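Local coordinates for ATP phosphoribosyltransferase regulatory subunit (Bacillus halodurans, PDB 3OD1), which is predicted to be required for the first step of histidine biosynthesis, acting together with HisG, and may allow feedback regulation of that step by histidine, at residues Y102-R114 and A124-D136. Sequence-based numbering, arbitrary orientation.
Sequences YPLRLAYQSNVYR and AEFEQLGVELIGD
The ring of Y108 lies flat over G130, whose CA is 4.0 Å from the ring centroid and 27° off its normal, a CH-pi contact over the face. A chi1 of 59° puts CG between the backbone N and the carbonyl carbon and folds the ring across the neighbouring strand, where glycine offers no side chain to block it. V112 CG2 packs on F126 CE1 at 3.4 Å, and F126 CZ lies over the rim of the R114 guanidinium, whose NH2 meets the F126 ring at its edge; R114 NH1 bonds to P83 O. At the other end, L133 CD1 lies over the centre of the R105 guanidinium, 3.7 Å from R105 CZ, and R105 NH2 forms a salt bridge with E144, while Y102 CE2 meets I134 CG2. Ten antiparallel pairs, L104–I134 through Y113–E125, fix the register.

Polar groups border this packing. Q128 NE2 donates to Y108 OH (3.0 Å) within its own amide plane, and a water accepting from that hydroxyl donates to E132 OE2; E132 OE1 bonds to the Y300 hydroxyl. On the face carrying A107, Q109, E127 and L129, Q109 NE2 donates to E127 OE2 (2.9 Å) from above the carboxylate plane; E127 OE1 salt-bridges K27. The N111 ND2 to E125 OE2 bond is weak (116°), and T50 of the second subunit binds E125 OE2 as well.

This long hairpin is motif 2 of the class II synthetase fold; in the mixed core sheet strand 44-45 runs parallel beside 104-113, and 313-319 antiparallel beside 125-134. Helix 21-40 covers A107, Q109 and L129, helix 139-155 packs on L133, and helix 86-94 lies against L104, E132 and I134 on the other face.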
loop_
_atom_site.group_PDB
_atom_site.type_symbol
_atom_site.label_atom_id
_atom_site.label_comp_id
_atom_site.label_asym_id
_atom_site.label_seq_id
_atom_site.Cartn_x
_atom_site.Cartn_y
_atom_site.Cartn_z
ATOM N N TYR B 102 -6.136 -3.199 26.893
ATOM C CA TYR B 102 -6.703 -1.923 26.473
ATOM C C TYR B 102 -6.115 -0.814 27.339
ATOM O O TYR B 102 -5.687 -1.075 28.463
ATOM C CB TYR B 102 -8.229 -1.938 26.593
ATOM C CG TYR B 102 -8.943 -2.795 25.564
ATOM C CD1 TYR B 102 -10.118 -3.467 25.890
ATOM C CD2 TYR B 102 -8.449 -2.932 24.261
ATOM C CE1 TYR B 102 -10.791 -4.252 24.960
ATOM C CE2 TYR B 102 -9.120 -3.726 23.315
ATOM C CZ TYR B 102 -10.295 -4.381 23.678
ATOM O OH TYR B 102 -10.979 -5.164 22.766
ATOM N N PRO B 103 -6.082 0.427 26.819
ATOM C CA PRO B 103 -6.544 0.791 25.475
ATOM C C PRO B 103 -5.489 0.569 24.392
ATOM O O PRO B 103 -4.284 0.675 24.644
ATOM C CB PRO B 103 -6.831 2.295 25.596
ATOM C CG PRO B 103 -6.570 2.665 27.028
ATOM C CD PRO B 103 -5.668 1.617 27.575
ATOM N N LEU B 104 -5.955 0.281 23.185
ATOM C CA LEU B 104 -5.079 0.127 22.037
ATOM C C LEU B 104 -5.254 1.287 21.069
ATOM O O LEU B 104 -6.376 1.749 20.816
ATOM C CB LEU B 104 -5.380 -1.184 21.327
ATOM C CG LEU B 104 -4.879 -2.417 22.070
ATOM C CD1 LEU B 104 -5.614 -3.660 21.594
ATOM C CD2 LEU B 104 -3.370 -2.544 21.872
ATOM N N ARG B 105 -4.130 1.761 20.550
ATOM C CA ARG B 105 -4.104 2.858 19.596
ATOM C C ARG B 105 -3.427 2.355 18.330
ATOM O O ARG B 105 -2.207 2.141 18.290
ATOM C CB ARG B 105 -3.356 4.055 20.178
ATOM C CG ARG B 105 -4.164 4.817 21.232
ATOM C CD ARG B 105 -3.341 5.856 21.936
ATOM N NE ARG B 105 -4.193 6.717 22.740
ATOM C CZ ARG B 105 -4.599 6.426 23.972
ATOM N NH1 ARG B 105 -4.230 5.285 24.547
ATOM N NH2 ARG B 105 -5.391 7.269 24.621
ATOM N N LEU B 106 -4.234 2.143 17.303
ATOM C CA LEU B 106 -3.760 1.533 16.079
ATOM C C LEU B 106 -4.095 2.443 14.913
ATOM O O LEU B 106 -5.028 3.252 14.996
ATOM C CB LEU B 106 -4.390 0.153 15.909
ATOM C CG LEU B 106 -4.022 -0.878 16.986
ATOM C CD1 LEU B 106 -4.946 -2.074 16.938
ATOM C CD2 LEU B 106 -2.591 -1.352 16.833
ATOM N N ALA B 107 -3.330 2.309 13.833
ATOM C CA ALA B 107 -3.452 3.200 12.681
ATOM C C ALA B 107 -3.260 2.415 11.398
ATOM O O ALA B 107 -2.747 1.290 11.417
ATOM C CB ALA B 107 -2.406 4.348 12.734
ATOM N N TYR B 108 -3.679 2.995 10.278
ATOM C CA TYR B 108 -3.534 2.311 8.999
ATOM C C TYR B 108 -3.440 3.318 7.868
ATOM O O TYR B 108 -3.846 4.464 8.013
ATOM C CB TYR B 108 -4.730 1.388 8.754
ATOM C CG TYR B 108 -6.045 2.140 8.749
ATOM C CD1 TYR B 108 -6.746 2.354 9.927
ATOM C CD2 TYR B 108 -6.566 2.668 7.569
ATOM C CE1 TYR B 108 -7.960 3.057 9.936
ATOM C CE2 TYR B 108 -7.773 3.379 7.563
ATOM C CZ TYR B 108 -8.469 3.564 8.749
ATOM O OH TYR B 108 -9.659 4.276 8.745
ATOM N N GLN B 109 -2.880 2.875 6.748
ATOM C CA GLN B 109 -2.968 3.602 5.498
ATOM C C GLN B 109 -3.148 2.503 4.454
ATOM O O GLN B 109 -2.221 1.740 4.168
ATOM C CB GLN B 109 -1.688 4.406 5.251
ATOM C CG GLN B 109 -1.691 5.182 3.960
ATOM C CD GLN B 109 -0.378 5.928 3.717
ATOM O OE1 GLN B 109 0.339 6.266 4.661
ATOM N NE2 GLN B 109 -0.073 6.202 2.443
ATOM N N SER B 110 -4.356 2.391 3.918
ATOM C CA SER B 110 -4.711 1.211 3.145
ATOM C C SER B 110 -5.722 1.508 2.061
ATOM O O SER B 110 -6.589 2.376 2.216
ATOM C CB SER B 110 -5.319 0.143 4.065
ATOM O OG SER B 110 -4.461 -0.171 5.144
ATOM N N ASN B 111 -5.642 0.744 0.979
ATOM C CA ASN B 111 -6.715 0.751 -0.007
ATOM C C ASN B 111 -7.903 -0.048 0.499
ATOM O O ASN B 111 -7.754 -1.170 0.996
ATOM C CB ASN B 111 -6.240 0.158 -1.325
ATOM C CG ASN B 111 -5.212 1.026 -2.018
ATOM O OD1 ASN B 111 -5.042 2.196 -1.690
ATOM N ND2 ASN B 111 -4.525 0.453 -2.988
ATOM N N VAL B 112 -9.087 0.534 0.365
ATOM C CA VAL B 112 -10.328 -0.183 0.627
ATOM C C VAL B 112 -11.160 -0.197 -0.649
ATOM O O VAL B 112 -10.835 0.498 -1.624
ATOM C CB VAL B 112 -11.118 0.454 1.804
ATOM C CG1 VAL B 112 -10.309 0.327 3.092
ATOM C CG2 VAL B 112 -11.396 1.910 1.517
ATOM N N TYR B 113 -12.226 -0.990 -0.647
ATOM C CA TYR B 113 -12.869 -1.370 -1.895
ATOM C C TYR B 113 -14.385 -1.266 -1.803
ATOM O O TYR B 113 -14.976 -1.460 -0.745
ATOM C CB TYR B 113 -12.453 -2.796 -2.302
ATOM C CG TYR B 113 -10.948 -3.004 -2.403
ATOM C CD1 TYR B 113 -10.279 -2.852 -3.615
ATOM C CD2 TYR B 113 -10.201 -3.326 -1.283
ATOM C CE1 TYR B 113 -8.901 -3.039 -3.709
ATOM C CE2 TYR B 113 -8.831 -3.520 -1.357
ATOM C CZ TYR B 113 -8.185 -3.375 -2.572
ATOM O OH TYR B 113 -6.822 -3.543 -2.632
ATOM N N ARG B 114 -14.997 -0.945 -2.933
ATOM C CA ARG B 114 -16.444 -0.839 -3.049
ATOM C C ARG B 114 -16.893 -1.690 -4.227
ATOM O O ARG B 114 -16.121 -1.928 -5.165
ATOM C CB ARG B 114 -16.844 0.610 -3.298
ATOM C CG ARG B 114 -16.485 1.549 -2.183
ATOM C CD ARG B 114 -17.384 1.306 -1.000
ATOM N NE ARG B 114 -17.069 2.206 0.103
ATOM C CZ ARG B 114 -16.251 1.887 1.094
ATOM N NH1 ARG B 114 -15.671 0.693 1.100
ATOM N NH2 ARG B 114 -16.005 2.755 2.062
ATOM N N ALA B 124 -13.879 2.053 -7.357
ATOM C CA ALA B 124 -14.161 0.888 -6.534
ATOM C C ALA B 124 -12.958 0.544 -5.644
ATOM O O ALA B 124 -12.973 -0.449 -4.919
ATOM C CB ALA B 124 -14.516 -0.281 -7.409
ATOM N N GLU B 125 -11.908 1.355 -5.732
ATOM C CA GLU B 125 -10.702 1.159 -4.928
ATOM C C GLU B 125 -10.120 2.522 -4.600
ATOM O O GLU B 125 -9.879 3.315 -5.503
ATOM C CB GLU B 125 -9.636 0.336 -5.691
ATOM C CG GLU B 125 -8.345 0.238 -4.894
ATOM C CD GLU B 125 -7.235 -0.572 -5.586
ATOM O OE1 GLU B 125 -7.370 -0.912 -6.778
ATOM O OE2 GLU B 125 -6.224 -0.866 -4.922
ATOM N N PHE B 126 -9.886 2.805 -3.323
ATOM C CA PHE B 126 -9.331 4.111 -2.950
ATOM C C PHE B 126 -8.608 4.031 -1.616
ATOM O O PHE B 126 -8.911 3.182 -0.792
ATOM C CB PHE B 126 -10.427 5.199 -2.912
ATOM C CG PHE B 126 -11.527 4.916 -1.936
ATOM C CD1 PHE B 126 -11.351 5.160 -0.584
ATOM C CD2 PHE B 126 -12.738 4.404 -2.366
ATOM C CE1 PHE B 126 -12.377 4.897 0.329
ATOM C CE2 PHE B 126 -13.761 4.140 -1.469
ATOM C CZ PHE B 126 -13.582 4.386 -0.119
ATOM N N GLU B 127 -7.642 4.912 -1.422
ATOM C CA GLU B 127 -6.781 4.854 -0.241
ATOM C C GLU B 127 -7.399 5.605 0.945
ATOM O O GLU B 127 -7.924 6.706 0.803
ATOM C CB GLU B 127 -5.386 5.420 -0.569
ATOM C CG GLU B 127 -4.348 5.158 0.493
ATOM C CD GLU B 127 -2.933 5.451 0.020
ATOM O OE1 GLU B 127 -2.773 6.198 -0.972
ATOM O OE2 GLU B 127 -1.982 4.938 0.655
ATOM N N GLN B 128 -7.359 4.977 2.112
ATOM C CA GLN B 128 -7.902 5.592 3.308
ATOM C C GLN B 128 -6.880 5.494 4.419
ATOM O O GLN B 128 -6.157 4.494 4.537
ATOM C CB GLN B 128 -9.195 4.896 3.709
ATOM C CG GLN B 128 -9.912 5.544 4.869
ATOM C CD GLN B 128 -11.252 4.881 5.122
ATOM O OE1 GLN B 128 -12.112 4.842 4.238
ATOM N NE2 GLN B 128 -11.423 4.325 6.322
ATOM N N LEU B 129 -6.823 6.535 5.236
ATOM C CA LEU B 129 -5.876 6.575 6.336
ATOM C C LEU B 129 -6.621 6.993 7.612
ATOM O O LEU B 129 -7.533 7.819 7.571
ATOM C CB LEU B 129 -4.736 7.532 5.955
ATOM C CG LEU B 129 -3.664 8.061 6.894
ATOM C CD1 LEU B 129 -2.554 8.687 6.042
ATOM C CD2 LEU B 129 -4.252 9.106 7.838
ATOM N N GLY B 130 -6.275 6.395 8.743
ATOM C CA GLY B 130 -6.981 6.715 9.969
ATOM C C GLY B 130 -6.445 5.968 11.169
ATOM O O GLY B 130 -5.379 5.342 11.095
ATOM N N VAL B 131 -7.202 6.035 12.266
ATOM C CA VAL B 131 -6.822 5.445 13.551
ATOM C C VAL B 131 -8.036 4.843 14.231
ATOM O O VAL B 131 -9.182 5.250 13.968
ATOM C CB VAL B 131 -6.256 6.512 14.525
ATOM C CG1 VAL B 131 -5.092 7.271 13.895
ATOM C CG2 VAL B 131 -7.357 7.501 14.951
ATOM N N GLU B 132 -7.780 3.875 15.112
ATOM C CA GLU B 132 -8.795 3.343 16.019
ATOM C C GLU B 132 -8.214 3.448 17.423
ATOM O O GLU B 132 -7.049 3.101 17.647
ATOM C CB GLU B 132 -9.090 1.866 15.714
ATOM C CG GLU B 132 -9.336 1.569 14.244
ATOM C CD GLU B 132 -10.584 2.248 13.707
ATOM O OE1 GLU B 132 -11.411 2.732 14.513
ATOM O OE2 GLU B 132 -10.737 2.296 12.469
ATOM N N LEU B 133 -9.012 3.945 18.355
ATOM C CA LEU B 133 -8.626 4.007 19.752
ATOM C C LEU B 133 -9.648 3.165 20.508
ATOM O O LEU B 133 -10.813 3.533 20.626
ATOM C CB LEU B 133 -8.602 5.453 20.250
ATOM C CG LEU B 133 -8.711 5.711 21.762
ATOM C CD1 LEU B 133 -7.678 4.924 22.549
ATOM C CD2 LEU B 133 -8.573 7.199 22.054
ATOM N N ILE B 134 -9.213 2.004 20.977
ATOM C CA ILE B 134 -10.151 0.980 21.417
ATOM C C ILE B 134 -10.016 0.704 22.902
ATOM O O ILE B 134 -8.919 0.494 23.402
ATOM C CB ILE B 134 -9.934 -0.337 20.661
ATOM C CG1 ILE B 134 -10.117 -0.119 19.156
ATOM C CG2 ILE B 134 -10.910 -1.407 21.166
ATOM C CD1 ILE B 134 -9.415 -1.172 18.324
ATOM N N GLY B 135 -11.140 0.723 23.606
ATOM C CA GLY B 135 -11.144 0.394 25.022
ATOM C C GLY B 135 -11.030 1.579 25.963
ATOM O O GLY B 135 -10.761 1.399 27.144
ATOM N N ASP B 136 -11.226 2.787 25.452
ATOM C CA ASP B 136 -11.178 3.990 26.293
ATOM C C ASP B 136 -12.449 4.788 26.051
ATOM O O ASP B 136 -12.651 5.367 24.979
ATOM C CB ASP B 136 -9.917 4.811 26.003
ATOM C CG ASP B 136 -9.801 6.066 26.870
ATOM O OD1 ASP B 136 -10.795 6.493 27.496
ATOM O OD2 ASP B 136 -8.690 6.634 26.926
HETATM O O HOH W 1 -10.955 4.419 10.917
HETATM O O HOH W 2 -14.213 2.575 4.070
#